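Local coordinates for protein beta subunit of a putative Aromatic-ring-hydroxylating dioxygenase (Novosphingobium aromaticivorans DSM 12444, PDB 3EBY) that is probably the beta subunit of an aromatic-ring-hydroxylating dioxygenase, a component of an enzyme family that adds molecular oxygen to aromatic rings, at residues D18-Y23 with H90-A95. Sequence-based numbering, arbitrary orientation.
Sequences DFNAAY and HLIGRA
Ile92 lays both branches of its side chain against one residue of the helix, Asn20. Its longer branch ends beside the helix backbone, with Ile92 CD1 3.3 Å from Asn20 O, a close carbon-to-oxygen contact; its shorter branch meets the methylene that carries the amide, Ile92 CG2 lying 4.0 Å from Asn20 CB. With chi1 at -52°, CG1 is anti to the carbonyl carbon and CG2 anti to the backbone N, and an extended chi2 of 170° carries CD1 on to the helix. The CA atoms of Asn20 and Ile92 are 7.0 Å apart, and no direct hydrogen bond joins 18-23 to 90-95. A water bridges them instead: it accepts from Asn20 ND2 at 3.1 Å and donates to Gly93 O at 2.7 Å. The methyl of Ala95 borders the same amide, Ala95 CB standing 4.3 Å from Asn20 ND2. At the other end of the amide, Asn20 OD1 accepts a hydrogen bond from Arg146 NH2 and lies in the plane of the Phe19 ring, at its edge. This is the helix-on-sheet packing of the NTF2-like fold of ring-hydroxylating dioxygenase beta subunits: helix 8-28 lies across the strongly bent mixed sheet, here against strand 87-101, outermost within the chain. Ala109 of the adjoining strand 104-116 touches both Asn20 and Ile92, and Tyr130 also packs on Ile92. Further along, His90 and Tyr23 do not touch each other but share the C-terminal residue Ile163, His90 NE2 bonding to its O and Tyr23 OH to its OXT. At the subunit interfaces of the trimer, Asp18 forms a salt bridge with Arg94 of the second subunit, while Arg94 pairs with Asp18 of the third subunit.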
loop_
_atom_site.group_PDB
_atom_site.type_symbol
_atom_site.label_atom_id
_atom_site.label_comp_id
_atom_site.label_asym_id
_atom_site.label_seq_id
_atom_site.Cartn_x
_atom_site.Cartn_y
_atom_site.Cartn_z
ATOM N N ASP A 18 0.328 8.289 10.111
ATOM C CA ASP A 18 0.037 7.477 11.314
ATOM C C ASP A 18 -1.482 7.348 11.526
ATOM O O ASP A 18 -2.005 6.246 11.736
ATOM C CB ASP A 18 0.640 8.131 12.564
ATOM C CG ASP A 18 2.137 7.929 12.690
ATOM O OD1 ASP A 18 2.735 7.112 11.975
ATOM O OD2 ASP A 18 2.706 8.550 13.621
ATOM N N PHE A 19 -2.188 8.472 11.402
ATOM C CA PHE A 19 -3.643 8.482 11.500
ATOM C C PHE A 19 -4.246 7.465 10.514
ATOM O O PHE A 19 -5.083 6.635 10.893
ATOM C CB PHE A 19 -4.195 9.895 11.202
ATOM C CG PHE A 19 -5.700 9.985 11.255
ATOM C CD1 PHE A 19 -6.469 9.526 10.198
ATOM C CD2 PHE A 19 -6.345 10.421 12.414
ATOM C CE1 PHE A 19 -7.830 9.557 10.243
ATOM C CE2 PHE A 19 -7.741 10.429 12.484
ATOM C CZ PHE A 19 -8.483 9.985 11.386
ATOM N N ASN A 20 -3.821 7.514 9.246
ATOM C CA ASN A 20 -4.410 6.621 8.234
ATOM C C ASN A 20 -4.125 5.136 8.530
ATOM O O ASN A 20 -5.014 4.302 8.389
ATOM C CB ASN A 20 -3.953 7.002 6.814
ATOM C CG ASN A 20 -4.711 8.216 6.266
ATOM O OD1 ASN A 20 -5.763 8.568 6.784
ATOM N ND2 ASN A 20 -4.092 8.942 5.321
ATOM N N ALA A 21 -2.907 4.828 8.965
ATOM C CA ALA A 21 -2.555 3.437 9.323
ATOM C C ALA A 21 -3.484 2.900 10.421
ATOM O O ALA A 21 -4.062 1.822 10.292
ATOM C CB ALA A 21 -1.084 3.342 9.743
ATOM N N ALA A 22 -3.703 3.709 11.461
ATOM C CA ALA A 22 -4.530 3.332 12.597
ATOM C C ALA A 22 -6.015 3.314 12.239
ATOM O O ALA A 22 -6.741 2.488 12.726
ATOM C CB ALA A 22 -4.292 4.284 13.750
ATOM N N TYR A 23 -6.412 4.192 11.312
ATOM C CA TYR A 23 -7.798 4.255 10.830
ATOM C C TYR A 23 -8.145 2.937 10.098
ATOM O O TYR A 23 -9.196 2.312 10.332
ATOM C CB TYR A 23 -7.952 5.470 9.891
ATOM C CG TYR A 23 -9.330 5.642 9.253
ATOM C CD1 TYR A 23 -9.705 4.908 8.125
ATOM C CD2 TYR A 23 -10.245 6.558 9.762
ATOM C CE1 TYR A 23 -10.959 5.066 7.554
ATOM C CE2 TYR A 23 -11.512 6.715 9.178
ATOM C CZ TYR A 23 -11.864 5.950 8.106
ATOM O OH TYR A 23 -13.102 6.144 7.504
ATOM N N HIS A 90 -7.818 -3.016 4.685
ATOM C CA HIS A 90 -7.459 -1.746 4.006
ATOM C C HIS A 90 -5.954 -1.711 3.721
ATOM O O HIS A 90 -5.128 -2.031 4.602
ATOM C CB HIS A 90 -7.741 -0.530 4.909
ATOM C CG HIS A 90 -9.183 -0.146 5.030
ATOM N ND1 HIS A 90 -10.092 -0.896 5.745
ATOM C CD2 HIS A 90 -9.807 1.034 4.755
ATOM C CE1 HIS A 90 -11.258 -0.265 5.768
ATOM N NE2 HIS A 90 -11.120 0.900 5.149
ATOM N N LEU A 91 -5.601 -1.294 2.511
ATOM C CA LEU A 91 -4.289 -0.772 2.252
ATOM C C LEU A 91 -4.443 0.694 1.846
ATOM O O LEU A 91 -5.182 1.024 0.916
ATOM C CB LEU A 91 -3.519 -1.570 1.188
ATOM C CG LEU A 91 -3.094 -3.019 1.529
ATOM C CD1 LEU A 91 -2.446 -3.619 0.282
ATOM C CD2 LEU A 91 -2.088 -3.089 2.672
ATOM N N ILE A 92 -3.760 1.569 2.560
ATOM C CA ILE A 92 -3.835 2.999 2.316
ATOM C C ILE A 92 -2.475 3.539 1.895
ATOM O O ILE A 92 -1.437 3.310 2.555
ATOM C CB ILE A 92 -4.379 3.750 3.589
ATOM C CG1 ILE A 92 -5.694 3.082 4.049
ATOM C CG2 ILE A 92 -4.574 5.240 3.305
ATOM C CD1 ILE A 92 -6.227 3.563 5.437
ATOM N N GLY A 93 -2.466 4.266 0.789
ATOM C CA GLY A 93 -1.250 4.888 0.318
ATOM C C GLY A 93 -0.765 6.020 1.199
ATOM O O GLY A 93 -1.512 6.557 2.041
ATOM N N ARG A 94 0.488 6.427 0.985
ATOM C CA ARG A 94 1.036 7.600 1.652
ATOM C C ARG A 94 0.232 8.846 1.249
ATOM O O ARG A 94 -0.155 8.998 0.103
ATOM C CB ARG A 94 2.512 7.754 1.304
ATOM C CG ARG A 94 3.217 8.933 1.958
ATOM C CD ARG A 94 4.676 8.913 1.554
ATOM N NE ARG A 94 5.458 10.013 2.105
ATOM C CZ ARG A 94 6.230 9.919 3.174
ATOM N NH1 ARG A 94 6.212 8.827 3.921
ATOM N NH2 ARG A 94 6.962 10.957 3.553
ATOM N N ALA A 95 0.005 9.736 2.202
ATOM C CA ALA A 95 -0.810 10.943 1.976
ATOM C C ALA A 95 -0.030 12.018 1.228
ATOM O O ALA A 95 1.158 12.262 1.515
ATOM C CB ALA A 95 -1.332 11.510 3.323
HETATM O O HOH W 1 -1.436 7.630 4.556
#